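Local atomic coordinates of putative hydrolase (Bacteroides ovatus, PDB entry 4HBS), a protein that is of unknown function, but is a five-bladed beta-propeller and putative hydrolase that may act on carbohydrates, as many related propeller enzymes do. Residues W73-S78 with S98-T103; R87-C92 with W383-A388; H220-G225 with T240-K245. One frame throughout, in Å; residues are numbered along the deposited sequence.

Contact 1: W73-S78 with S98-T103; sequences WSFNDS and SIMVQT
The indole NE1 of W73 donates to the side-chain carbonyl OE1 of Q102 over 2.9 Å, a bond bent to 141° at the hydrogen. OE1 lies close to the plane of the indole, at its edge, while the amide of Q102 is turned 46° against the ring. With CG anti to the backbone N (chi1 176°) and the chain extended beyond it, Q102 reaches across to NE1 at the edge of the ring, and its NE2 binds the hydroxyl of Y45. Glutamine suits a buried place of this kind because one end accepts and the other donates. The backbones of the same segments pair in antiparallel fashion. W73 N to M100 O is 2.9 Å, and the return bond runs from M100 N to W73 O; F75 and S98 exchange a second such pair. S74 and I99 form the non-hydrogen-bonded pair between them, their side chains on the face away from the aromatic rings. The two strands are the middle pair of the four-stranded antiparallel sheet that also holds strands 60-65 and 111-113, one blade of the five-bladed propeller. On the aromatic face the selenomethionine M100 bends at chi2 and chi3, bringing its methyl CE over the five-membered ring of W73, 3.7 Å from the centroid, as a CH-pi contact. Its SE approaches the same ring obliquely, a Met-aromatic contact; the unbranched, flexible methionine-type chain can fold its end onto the ring. F75 touches M100 CB with the edge of its ring at CE1, 4.1 Å away. S98 OG, beside F75 CB, bonds to Y80.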
ATOM      1  N   TRP A  73      -4.013   8.847  -2.782  1.00 44.06           N
ATOM      2  CA  TRP A  73      -3.589   8.030  -1.637  1.00 42.30           C
ATOM      3  C   TRP A  73      -4.781   7.305  -1.076  1.00 45.05           C
ATOM      4  O   TRP A  73      -5.797   7.961  -0.841  1.00 46.22           O
ATOM      5  CB  TRP A  73      -2.993   8.915  -0.529  1.00 40.37           C
ATOM      6  CG  TRP A  73      -1.730   9.600  -0.906  1.00 41.78           C
ATOM      7  CD1 TRP A  73      -1.585  10.637  -1.784  1.00 45.57           C
ATOM      8  CD2 TRP A  73      -0.438   9.364  -0.345  1.00 41.37           C
ATOM      9  NE1 TRP A  73      -0.274  11.043  -1.823  1.00 45.24           N
ATOM     10  CE2 TRP A  73       0.450  10.294  -0.932  1.00 46.13           C
ATOM     11  CE3 TRP A  73       0.072   8.422   0.567  1.00 41.73           C
ATOM     12  CZ2 TRP A  73       1.819  10.300  -0.645  1.00 45.28           C
ATOM     13  CZ3 TRP A  73       1.425   8.441   0.863  1.00 43.05           C
ATOM     14  CH2 TRP A  73       2.283   9.371   0.263  1.00 44.70           C
ATOM     15  N   SER A  74      -4.678   5.984  -0.830  1.00 38.73           N
ATOM     16  CA  SER A  74      -5.756   5.226  -0.185  1.00 37.79           C
ATOM     17  C   SER A  74      -5.247   4.623   1.106  1.00 42.76           C
ATOM     18  O   SER A  74      -4.083   4.216   1.189  1.00 43.56           O
ATOM     19  CB  SER A  74      -6.328   4.143  -1.090  1.00 39.93           C
ATOM     20  OG  SER A  74      -5.418   3.103  -1.385  1.00 44.56           O
ATOM     21  N   PHE A  75      -6.112   4.575   2.120  1.00 38.71           N
ATOM     22  CA  PHE A  75      -5.770   4.041   3.431  1.00 37.63           C
ATOM     23  C   PHE A  75      -6.783   3.043   3.850  1.00 45.31           C
ATOM     24  O   PHE A  75      -7.933   3.095   3.408  1.00 46.46           O
ATOM     25  CB  PHE A  75      -5.687   5.161   4.493  1.00 38.55           C
ATOM     26  CG  PHE A  75      -4.794   6.311   4.091  1.00 39.50           C
ATOM     27  CD1 PHE A  75      -5.271   7.326   3.273  1.00 41.75           C
ATOM     28  CD2 PHE A  75      -3.458   6.352   4.487  1.00 40.39           C
ATOM     29  CE1 PHE A  75      -4.432   8.346   2.836  1.00 42.70           C
ATOM     30  CE2 PHE A  75      -2.617   7.379   4.041  1.00 43.40           C
ATOM     31  CZ  PHE A  75      -3.116   8.374   3.225  1.00 41.77           C
ATOM     32  N   ASN A  76      -6.363   2.144   4.743  1.00 42.51           N
ATOM     33  CA  ASN A  76      -7.191   1.112   5.344  1.00 41.37           C
ATOM     34  C   ASN A  76      -7.566   1.681   6.711  1.00 45.60           C
ATOM     35  O   ASN A  76      -7.835   2.896   6.783  1.00 48.04           O
ATOM     36  CB  ASN A  76      -6.421  -0.232   5.376  1.00 38.53           C
ATOM     37  CG  ASN A  76      -6.201  -0.845   4.010  1.00 47.81           C
ATOM     38  OD1 ASN A  76      -6.886  -0.532   3.042  1.00 39.00           O
ATOM     39  ND2 ASN A  76      -5.230  -1.734   3.897  1.00 41.40           N
ATOM     40  N   ASP A  77      -7.596   0.871   7.786  1.00 38.94           N
ATOM     41  CA  ASP A  77      -8.003   1.357   9.097  1.00 37.15           C
ATOM     42  C   ASP A  77      -7.161   2.565   9.501  1.00 42.15           C
ATOM     43  O   ASP A  77      -5.949   2.427   9.627  1.00 41.06           O
ATOM     44  CB  ASP A  77      -7.898   0.244  10.130  1.00 38.08           C
ATOM     45  CG  ASP A  77      -8.859  -0.910   9.960  1.00 47.91           C
ATOM     46  OD1 ASP A  77      -9.653  -0.891   8.992  1.00 49.17           O
ATOM     47  OD2 ASP A  77      -8.805  -1.852  10.782  1.00 51.08           O
ATOM     48  N   SER A  78      -7.791   3.771   9.611  1.00 40.02           N
ATOM     49  CA  SER A  78      -7.096   5.018   9.949  1.00 39.97           C
ATOM     50  C   SER A  78      -7.799   5.805  11.038  1.00 42.92           C
ATOM     51  O   SER A  78      -9.016   5.821  11.075  1.00 42.79           O
ATOM     52  CB  SER A  78      -6.991   5.914   8.718  1.00 44.92           C
ATOM     53  OG  SER A  78      -6.192   5.349   7.697  1.00 56.35           O
ATOM     54  N   SER A  98     -10.335   5.083   3.697  1.00 43.08           N
ATOM     55  CA  SER A  98     -10.484   6.487   3.355  1.00 43.00           C
ATOM     56  C   SER A  98      -9.531   6.816   2.249  1.00 45.71           C
ATOM     57  O   SER A  98      -8.641   6.012   1.946  1.00 44.41           O
ATOM     58  CB  SER A  98     -10.229   7.376   4.570  1.00 45.64           C
ATOM     59  OG  SER A  98      -8.985   7.100   5.189  1.00 50.30           O
ATOM     60  N   ILE A  99      -9.734   7.962   1.604  1.00 41.87           N
ATOM     61  CA  ILE A  99      -8.878   8.375   0.508  1.00 41.21           C
ATOM     62  C   ILE A  99      -8.488   9.846   0.673  1.00 43.96           C
ATOM     63  O   ILE A  99      -9.044  10.580   1.502  1.00 44.73           O
ATOM     64  CB  ILE A  99      -9.539   8.081  -0.876  1.00 45.16           C
ATOM     65  CG1 ILE A  99     -10.781   8.979  -1.129  1.00 46.07           C
ATOM     66  CG2 ILE A  99      -9.876   6.575  -1.010  1.00 45.33           C
ATOM     67  CD1 ILE A  99     -11.507   8.773  -2.456  1.00 48.53           C
HETATM   68  N   MSE A 100      -7.503  10.245  -0.113  1.00 39.01           N
HETATM   69  CA  MSE A 100      -6.947  11.597  -0.125  1.00 38.41           C
HETATM   70  C   MSE A 100      -6.312  11.872  -1.495  1.00 44.46           C
HETATM   71  O   MSE A 100      -5.959  10.927  -2.202  1.00 43.55           O
HETATM   72  CB  MSE A 100      -5.901  11.698   1.016  1.00 38.52           C
HETATM   73  CG  MSE A 100      -5.137  13.022   1.101  1.00 43.15           C
HETATM   74 SE   MSE A 100      -3.470  12.965   0.198  0.75 47.69          SE
HETATM   75  CE  MSE A 100      -2.536  12.055   1.432  1.00 42.87           C
ATOM     76  N   VAL A 101      -6.215  13.156  -1.880  1.00 43.99           N
ATOM     77  CA  VAL A 101      -5.564  13.594  -3.124  1.00 45.13           C
ATOM     78  C   VAL A 101      -4.448  14.544  -2.753  1.00 49.92           C
ATOM     79  O   VAL A 101      -4.714  15.545  -2.095  1.00 50.15           O
ATOM     80  CB  VAL A 101      -6.519  14.281  -4.148  1.00 49.95           C
ATOM     81  CG1 VAL A 101      -5.743  14.678  -5.400  1.00 50.58           C
ATOM     82  CG2 VAL A 101      -7.699  13.389  -4.515  1.00 49.53           C
ATOM     83  N   GLN A 102      -3.212  14.247  -3.170  1.00 46.42           N
ATOM     84  CA  GLN A 102      -2.067  15.120  -2.941  1.00 46.71           C
ATOM     85  C   GLN A 102      -1.859  15.941  -4.178  1.00 53.91           C
ATOM     86  O   GLN A 102      -1.684  15.355  -5.244  1.00 54.86           O
ATOM     87  CB  GLN A 102      -0.813  14.308  -2.647  1.00 46.86           C
ATOM     88  CG  GLN A 102       0.464  15.136  -2.486  1.00 53.78           C
ATOM     89  CD  GLN A 102       1.701  14.297  -2.404  1.00 65.01           C
ATOM     90  OE1 GLN A 102       1.668  13.080  -2.540  1.00 61.23           O
ATOM     91  NE2 GLN A 102       2.832  14.937  -2.236  1.00 59.85           N
ATOM     92  N   THR A 103      -1.840  17.282  -4.056  1.00 51.38           N
ATOM     93  CA  THR A 103      -1.599  18.182  -5.186  1.00 52.41           C
ATOM     94  C   THR A 103      -0.135  18.617  -5.179  1.00 58.09           C
ATOM     95  O   THR A 103       0.505  18.548  -4.131  1.00 56.49           O
ATOM     96  CB  THR A 103      -2.519  19.403  -5.082  1.00 55.27           C
ATOM     97  OG1 THR A 103      -2.306  20.035  -3.812  1.00 55.52           O
ATOM     98  CG2 THR A 103      -3.976  19.045  -5.256  1.00 50.34           C
TER

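Contact 2: R87-C92 with W383-A388; sequences RSRGNC and WDNFNA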
ATOM      1  N   ARG A  87       2.314  14.568  21.044  1.00 47.06           N
ATOM      2  CA  ARG A  87       1.846  13.516  20.138  1.00 44.60           C
ATOM      3  C   ARG A  87       1.047  12.441  20.879  1.00 47.43           C
ATOM      4  O   ARG A  87       1.280  11.259  20.676  1.00 47.61           O
ATOM      5  CB  ARG A  87       3.041  12.895  19.382  1.00 40.89           C
ATOM      6  CG  ARG A  87       3.739  13.857  18.439  1.00 40.92           C
ATOM      7  CD  ARG A  87       2.883  14.205  17.239  1.00 42.98           C
ATOM      8  NE  ARG A  87       2.609  13.036  16.407  1.00 40.41           N
ATOM      9  CZ  ARG A  87       1.647  12.954  15.486  1.00 59.17           C
ATOM     10  NH1 ARG A  87       0.823  13.979  15.275  1.00 46.95           N
ATOM     11  NH2 ARG A  87       1.494  11.841  14.771  1.00 46.18           N
ATOM     12  N   SER A  88       0.124  12.862  21.750  1.00 43.13           N
ATOM     13  CA  SER A  88      -0.706  11.966  22.533  1.00 41.93           C
ATOM     14  C   SER A  88      -2.048  11.925  21.863  1.00 46.36           C
ATOM     15  O   SER A  88      -2.741  12.931  21.877  1.00 48.52           O
ATOM     16  CB  SER A  88      -0.795  12.467  23.972  1.00 46.86           C
ATOM     17  OG  SER A  88      -1.541  11.594  24.802  1.00 57.86           O
ATOM     18  N   ARG A  89      -2.387  10.825  21.169  1.00 41.16           N
ATOM     19  CA  ARG A  89      -3.650  10.752  20.432  1.00 40.31           C
ATOM     20  C   ARG A  89      -4.843  10.816  21.379  1.00 47.62           C
ATOM     21  O   ARG A  89      -4.851  10.151  22.410  1.00 47.98           O
ATOM     22  CB  ARG A  89      -3.704   9.493  19.560  1.00 36.50           C
ATOM     23  CG  ARG A  89      -5.072   9.206  18.864  1.00 38.24           C
ATOM     24  CD  ARG A  89      -4.901   8.580  17.484  1.00 38.00           C
ATOM     25  NE  ARG A  89      -3.862   7.544  17.495  1.00 46.72           N
ATOM     26  CZ  ARG A  89      -2.900   7.365  16.583  1.00 60.02           C
ATOM     27  NH1 ARG A  89      -2.835   8.147  15.504  1.00 27.87           N
ATOM     28  NH2 ARG A  89      -1.998   6.399  16.739  1.00 62.37           N
ATOM     29  N   GLY A  90      -5.823  11.640  21.009  1.00 45.82           N
ATOM     30  CA  GLY A  90      -7.041  11.855  21.773  1.00 47.23           C
ATOM     31  C   GLY A  90      -8.241  11.200  21.121  1.00 53.65           C
ATOM     32  O   GLY A  90      -8.141  10.063  20.646  1.00 53.09           O
ATOM     33  N   ASN A  91      -9.383  11.925  21.067  1.00 52.11           N
ATOM     34  CA  ASN A  91     -10.622  11.391  20.514  1.00 52.28           C
ATOM     35  C   ASN A  91     -10.558  11.217  18.998  1.00 56.27           C
ATOM     36  O   ASN A  91     -10.466  12.208  18.281  1.00 56.55           O
ATOM     37  CB  ASN A  91     -11.817  12.272  20.891  1.00 56.98           C
ATOM     38  CG  ASN A  91     -12.128  12.301  22.371  1.00 87.41           C
ATOM     39  OD1 ASN A  91     -11.787  11.383  23.132  1.00 83.69           O
ATOM     40  ND2 ASN A  91     -12.855  13.323  22.802  1.00 82.79           N
ATOM     41  N   CYS A  92     -10.638   9.939  18.515  1.00 52.36           N
ATOM     42  CA  CYS A  92     -10.567   9.587  17.090  1.00 50.89           C
ATOM     43  C   CYS A  92     -11.622   8.580  16.671  1.00 50.14           C
ATOM     44  O   CYS A  92     -12.103   7.786  17.468  1.00 50.09           O
ATOM     45  CB  CYS A  92      -9.179   9.052  16.742  1.00 51.22           C
ATOM     46  SG  CYS A  92      -7.858  10.283  16.830  1.00 56.21           S
ATOM     47  N   TRP A 383      -4.662  -0.123  22.967  0.50 41.21           N
ATOM     48  CA  TRP A 383      -4.841   1.070  23.798  0.50 40.08           C
ATOM     49  C   TRP A 383      -3.637   1.987  23.769  0.50 46.42           C
ATOM     50  O   TRP A 383      -3.783   3.182  24.026  0.50 47.42           O
ATOM     51  CB  TRP A 383      -5.165   0.703  25.266  0.50 38.17           C
ATOM     52  CG  TRP A 383      -4.268  -0.308  25.944  0.50 38.14           C
ATOM     53  CD1 TRP A 383      -3.247  -0.053  26.817  0.50 41.26           C
ATOM     54  CD2 TRP A 383      -4.432  -1.730  25.929  0.50 37.42           C
ATOM     55  NE1 TRP A 383      -2.728  -1.231  27.295  0.50 40.26           N
ATOM     56  CE2 TRP A 383      -3.453  -2.276  26.784  0.50 41.43           C
ATOM     57  CE3 TRP A 383      -5.294  -2.598  25.255  0.50 37.71           C
ATOM     58  CZ2 TRP A 383      -3.311  -3.653  26.962  0.50 40.78           C
ATOM     59  CZ3 TRP A 383      -5.144  -3.954  25.432  0.50 39.05           C
ATOM     60  CH2 TRP A 383      -4.166  -4.468  26.278  0.50 40.29           C
ATOM     61  N   ASP A 384      -2.451   1.451  23.415  1.00 43.06           N
ATOM     62  CA  ASP A 384      -1.213   2.230  23.391  1.00 42.68           C
ATOM     63  C   ASP A 384      -1.159   3.191  22.174  1.00 46.41           C
ATOM     64  O   ASP A 384      -0.215   3.976  22.077  1.00 47.47           O
ATOM     65  CB  ASP A 384       0.024   1.323  23.469  1.00 44.28           C
ATOM     66  CG  ASP A 384       0.191   0.671  24.837  1.00 54.06           C
ATOM     67  OD1 ASP A 384      -0.200   1.295  25.846  1.00 55.83           O
ATOM     68  OD2 ASP A 384       0.759  -0.430  24.902  1.00 59.95           O
ATOM     69  N   ASN A 385      -2.201   3.183  21.299  1.00 40.92           N
ATOM     70  CA  ASN A 385      -2.378   4.137  20.215  1.00 39.26           C
ATOM     71  C   ASN A 385      -3.026   5.423  20.749  1.00 42.80           C
ATOM     72  O   ASN A 385      -3.257   6.316  19.952  1.00 42.08           O
ATOM     73  CB  ASN A 385      -3.261   3.533  19.088  1.00 34.73           C
ATOM     74  CG  ASN A 385      -2.618   2.367  18.380  1.00 49.43           C
ATOM     75  OD1 ASN A 385      -1.556   2.497  17.747  1.00 43.04           O
ATOM     76  ND2 ASN A 385      -3.235   1.200  18.463  1.00 42.04           N
ATOM     77  N   PHE A 386      -3.323   5.527  22.097  1.00 40.15           N
ATOM     78  CA  PHE A 386      -3.957   6.713  22.709  1.00 40.33           C
ATOM     79  C   PHE A 386      -3.380   7.128  24.059  1.00 46.64           C
ATOM     80  O   PHE A 386      -2.754   6.333  24.760  1.00 47.23           O
ATOM     81  CB  PHE A 386      -5.450   6.433  22.977  1.00 41.53           C
ATOM     82  CG  PHE A 386      -6.230   5.832  21.841  1.00 41.62           C
ATOM     83  CD1 PHE A 386      -6.219   4.459  21.622  1.00 43.33           C
ATOM     84  CD2 PHE A 386      -7.033   6.626  21.029  1.00 42.95           C
ATOM     85  CE1 PHE A 386      -6.936   3.900  20.576  1.00 42.80           C
ATOM     86  CE2 PHE A 386      -7.771   6.062  19.995  1.00 44.58           C
ATOM     87  CZ  PHE A 386      -7.695   4.703  19.759  1.00 41.84           C
ATOM     88  N   ASN A 387      -3.694   8.377  24.443  1.00 43.60           N
ATOM     89  CA  ASN A 387      -3.506   8.998  25.750  1.00 44.73           C
ATOM     90  C   ASN A 387      -2.119   8.967  26.421  1.00 51.16           C
ATOM     91  O   ASN A 387      -2.045   9.288  27.605  1.00 53.96           O
ATOM     92  CB  ASN A 387      -4.501   8.369  26.722  1.00 43.14           C
ATOM     93  CG  ASN A 387      -5.942   8.663  26.365  1.00 53.31           C
ATOM     94  OD1 ASN A 387      -6.260   9.640  25.676  1.00 48.49           O
ATOM     95  ND2 ASN A 387      -6.848   7.830  26.813  1.00 38.93           N
ATOM     96  N   ALA A 388      -1.054   8.640  25.725  1.00 46.59           N
ATOM     97  CA  ALA A 388       0.292   8.672  26.310  1.00 46.90           C
ATOM     98  C   ALA A 388       1.166   9.458  25.405  1.00 52.28           C
ATOM     99  O   ALA A 388       0.945   9.418  24.190  1.00 51.73           O
ATOM    100  CB  ALA A 388       0.847   7.267  26.456  1.00 46.96           C
TER
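R89 NE donates to the backbone carbonyl O of N385 at 2.8 Å, and a second short bond runs the other way, from N387 N to R89 O at 2.9 Å. The latter is nearly straight (177°), and in both the donor lies in the carbonyl plane. Together they fasten the two-stranded hairpin of strands 82-84 and 88-93 to the long loop between strands 371-377 and 399-403. R87 and S88 both face N84 across that hairpin, a G1 beta bulge. Arginine suits position 89 because its head can serve several acceptors at once: a chi1 of 173° sends CG out beside its own carbonyl carbon, and the chain then bends at chi2 and chi3, laying NE beside the carbonyl at the end of the 3-10 segment 383-385. The N385 oxygen lies near the edge of the guanidinium, somewhat tilted from its plane. NH1 goes on to N56, and NH2 bonds weakly to A392 O. The side chain of N385 runs alongside the arginine in the same direction, its amide turned 54° from the guanidinium, and its ND2 binds F382 O. F386 packs against the base of R89, its CD2 3.9 Å from R89 CG, while the ring is turned steeply to the guanidinium; F79 meets the ring as well. At the other end S88 is small enough to sit against the loop backbone, where its OG makes a weak bond to A388 O at 3.4 Å. G90 brings no side chain to the contact, and its carbonyl O lies at the edge of the F386 ring, 3.6 Å from CD2.

Contact 3: H220-G225 with T240-K245; sequences HTLGYG and TTSNYK
T240 lays its methyl CG2 over one face of the Y224 ring, 3.8 Å from the centroid and 17° off the ring normal, a CH-pi contact displaced toward the CD1-CE1 side. The two side chains cross at a slant, and the methyl sits 3.6 Å above the ring plane. Here the loop that leads from strand 210-218 to strand 227-230, a connection between successive blades of the propeller, rests on strand 236-242 of the later blade. Threonine fits the place because its two branches do different work. A chi1 of -161° turns the hydroxyl from its own N toward the peptide of G223, where OG1 lies 3.0 Å from G223 N, and CG2 is left to meet the ring. G223 has no side chain to crowd T240 OG1, and T240 CB comes 3.4 Å from G223 O. Y224 in turn packs on A247 and A249 of the neighbouring strand 245-251, and its ring meets that of Y262, so this aromatic bridges the loop and the sheet. L222 spans two residues of the same face of the strand: its CB lies 4.1 Å from T240 CG2, and its end reaches S242, a residue small enough to admit the branched leucine. S242 then opens the type I' turn to K245 that carries the chain into strand 245-251. The hydroxyl of S242 binds E284 on helix 280-285, and its CB meets L222 CD2 at 3.7 Å.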
ATOM      1  N   HIS A 220     -13.431 -14.144  -5.072  1.00 59.66           N
ATOM      2  CA  HIS A 220     -12.155 -14.817  -5.009  1.00 59.09           C
ATOM      3  C   HIS A 220     -11.542 -14.723  -3.635  1.00 59.95           C
ATOM      4  O   HIS A 220     -11.531 -13.658  -3.014  1.00 58.45           O
ATOM      5  CB  HIS A 220     -11.158 -14.215  -6.038  1.00 60.03           C
ATOM      6  CG  HIS A 220     -11.549 -14.354  -7.481  1.00 65.13           C
ATOM      7  ND1 HIS A 220     -12.660 -15.090  -7.878  1.00 68.46           N
ATOM      8  CD2 HIS A 220     -10.965 -13.833  -8.585  1.00 66.98           C
ATOM      9  CE1 HIS A 220     -12.720 -14.976  -9.195  1.00 68.65           C
ATOM     10  NE2 HIS A 220     -11.725 -14.222  -9.661  1.00 68.33           N
ATOM     11  N   THR A 221     -10.925 -15.823  -3.232  1.00 55.47           N
ATOM     12  CA  THR A 221     -10.220 -15.990  -1.963  1.00 53.33           C
ATOM     13  C   THR A 221      -8.836 -15.305  -2.073  1.00 55.98           C
ATOM     14  O   THR A 221      -8.393 -14.666  -1.120  1.00 54.42           O
ATOM     15  CB  THR A 221     -10.171 -17.511  -1.652  1.00 55.44           C
ATOM     16  OG1 THR A 221     -11.342 -17.812  -0.910  1.00 49.77           O
ATOM     17  CG2 THR A 221      -8.909 -17.957  -0.904  1.00 55.08           C
ATOM     18  N   LEU A 222      -8.171 -15.449  -3.240  1.00 52.71           N
ATOM     19  CA  LEU A 222      -6.865 -14.858  -3.514  1.00 51.87           C
ATOM     20  C   LEU A 222      -7.059 -13.389  -3.922  1.00 55.03           C
ATOM     21  O   LEU A 222      -8.032 -13.055  -4.602  1.00 55.34           O
ATOM     22  CB  LEU A 222      -6.147 -15.646  -4.632  1.00 53.40           C
ATOM     23  CG  LEU A 222      -5.956 -17.160  -4.397  1.00 59.19           C
ATOM     24  CD1 LEU A 222      -5.766 -17.895  -5.708  1.00 61.09           C
ATOM     25  CD2 LEU A 222      -4.783 -17.431  -3.473  1.00 60.34           C
ATOM     26  N   GLY A 223      -6.147 -12.527  -3.494  1.00 50.14           N
ATOM     27  CA  GLY A 223      -6.229 -11.100  -3.765  1.00 48.91           C
ATOM     28  C   GLY A 223      -5.505 -10.641  -5.006  1.00 54.06           C
ATOM     29  O   GLY A 223      -4.676  -9.739  -4.906  1.00 54.38           O
ATOM     30  N   TYR A 224      -5.787 -11.247  -6.194  1.00 50.73           N
ATOM     31  CA  TYR A 224      -5.143 -10.821  -7.449  1.00 50.48           C
ATOM     32  C   TYR A 224      -5.459  -9.364  -7.684  1.00 57.18           C
ATOM     33  O   TYR A 224      -6.637  -8.997  -7.685  1.00 58.29           O
ATOM     34  CB  TYR A 224      -5.602 -11.652  -8.648  1.00 51.54           C
ATOM     35  CG  TYR A 224      -5.057 -13.059  -8.672  1.00 52.57           C
ATOM     36  CD1 TYR A 224      -3.741 -13.310  -9.036  1.00 54.45           C
ATOM     37  CD2 TYR A 224      -5.886 -14.154  -8.422  1.00 53.77           C
ATOM     38  CE1 TYR A 224      -3.248 -14.613  -9.124  1.00 55.92           C
ATOM     39  CE2 TYR A 224      -5.403 -15.459  -8.499  1.00 55.33           C
ATOM     40  CZ  TYR A 224      -4.077 -15.685  -8.838  1.00 61.80           C
ATOM     41  OH  TYR A 224      -3.580 -16.963  -8.947  1.00 62.86           O
ATOM     42  N   GLY A 225      -4.422  -8.540  -7.788  1.00 54.54           N
ATOM     43  CA  GLY A 225      -4.563  -7.106  -7.995  1.00 54.64           C
ATOM     44  C   GLY A 225      -4.271  -6.239  -6.783  1.00 58.19           C
ATOM     45  O   GLY A 225      -4.360  -5.008  -6.891  1.00 57.70           O
ATOM     46  N   THR A 240      -0.617 -11.462  -6.257  1.00 47.95           N
ATOM     47  CA  THR A 240      -1.121 -11.837  -4.939  1.00 47.73           C
ATOM     48  C   THR A 240      -0.175 -12.823  -4.321  1.00 53.90           C
ATOM     49  O   THR A 240       0.697 -13.353  -5.018  1.00 55.10           O
ATOM     50  CB  THR A 240      -2.561 -12.418  -5.005  1.00 53.82           C
ATOM     51  OG1 THR A 240      -3.157 -12.352  -3.691  1.00 55.79           O
ATOM     52  CG2 THR A 240      -2.614 -13.855  -5.580  1.00 50.01           C
ATOM     53  N   THR A 241      -0.338 -13.064  -3.017  1.00 50.19           N
ATOM     54  CA  THR A 241       0.404 -14.077  -2.299  1.00 50.61           C
ATOM     55  C   THR A 241      -0.558 -14.922  -1.515  1.00 54.91           C
ATOM     56  O   THR A 241      -1.655 -14.477  -1.175  1.00 53.11           O
ATOM     57  CB  THR A 241       1.496 -13.498  -1.380  1.00 61.26           C
ATOM     58  OG1 THR A 241       0.959 -12.465  -0.556  1.00 59.62           O
ATOM     59  CG2 THR A 241       2.698 -12.997  -2.152  1.00 61.44           C
ATOM     60  N   SER A 242      -0.157 -16.167  -1.283  1.00 54.23           N
ATOM     61  CA  SER A 242      -0.871 -17.155  -0.479  1.00 54.89           C
ATOM     62  C   SER A 242       0.208 -17.988   0.208  1.00 59.70           C
ATOM     63  O   SER A 242       0.970 -18.646  -0.493  1.00 60.77           O
ATOM     64  CB  SER A 242      -1.787 -18.005  -1.359  1.00 60.02           C
ATOM     65  OG  SER A 242      -2.675 -18.792  -0.579  1.00 70.20           O
ATOM     66  N   ASN A 243       0.353 -17.882   1.546  1.00 55.47           N
ATOM     67  CA  ASN A 243       1.423 -18.573   2.300  1.00 56.08           C
ATOM     68  C   ASN A 243       2.807 -18.205   1.729  1.00 59.59           C
ATOM     69  O   ASN A 243       3.644 -19.074   1.457  1.00 59.83           O
ATOM     70  CB  ASN A 243       1.217 -20.092   2.342  1.00 60.46           C
ATOM     71  CG  ASN A 243       0.191 -20.494   3.344  1.00 88.21           C
ATOM     72  OD1 ASN A 243       0.526 -20.947   4.445  1.00 90.76           O
ATOM     73  ND2 ASN A 243      -1.081 -20.312   3.004  1.00 75.51           N
ATOM     74  N   TYR A 244       3.006 -16.888   1.517  1.00 55.18           N
ATOM     75  CA  TYR A 244       4.230 -16.267   1.020  1.00 54.83           C
ATOM     76  C   TYR A 244       4.697 -16.785  -0.372  1.00 59.70           C
ATOM     77  O   TYR A 244       5.872 -16.643  -0.708  1.00 60.13           O
ATOM     78  CB  TYR A 244       5.343 -16.402   2.057  1.00 56.29           C
ATOM     79  CG  TYR A 244       4.954 -15.843   3.404  1.00 57.80           C
ATOM     80  CD1 TYR A 244       4.979 -14.475   3.646  1.00 58.85           C
ATOM     81  CD2 TYR A 244       4.500 -16.676   4.422  1.00 59.08           C
ATOM     82  CE1 TYR A 244       4.588 -13.947   4.878  1.00 59.30           C
ATOM     83  CE2 TYR A 244       4.115 -16.163   5.661  1.00 59.36           C
ATOM     84  CZ  TYR A 244       4.122 -14.792   5.874  1.00 67.14           C
ATOM     85  OH  TYR A 244       3.774 -14.268   7.107  1.00 67.76           O
ATOM     86  N   LYS A 245       3.762 -17.306  -1.199  1.00 56.23           N
ATOM     87  CA  LYS A 245       4.036 -17.753  -2.572  1.00 56.59           C
ATOM     88  C   LYS A 245       3.387 -16.736  -3.458  1.00 60.34           C
ATOM     89  O   LYS A 245       2.225 -16.427  -3.221  1.00 60.12           O
ATOM     90  CB  LYS A 245       3.498 -19.164  -2.820  1.00 59.19           C
ATOM     91  CG  LYS A 245       4.425 -20.226  -2.252  1.00 66.53           C
ATOM     92  CD  LYS A 245       3.708 -21.470  -1.761  1.00 74.45           C
ATOM     93  CE  LYS A 245       4.515 -22.210  -0.723  1.00 85.62           C
ATOM     94  NZ  LYS A 245       4.316 -21.652   0.649  1.00 96.78           N
TER

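Overall arrangement
From the N terminus, contact 1 closes first, drawing strands 71-75 and 98-102 together within one four-stranded blade. The 19 residues between its segments include strand 88-93, which supplies the first half of contact 2, so contacts 1 and 2 cross along the chain. Contact 2 closes a far larger loop of 290 residues, bringing the loop after strand 371-377, near the C-terminal end of the chain, back to the early hairpin. Contact 3, a short closure of 14 residues joining an inter-blade loop to a later sheet, is nested inside that span and follows contact 1 in series. None touches another; the centres of contacts 2 and 3 lie about 34 Å apart.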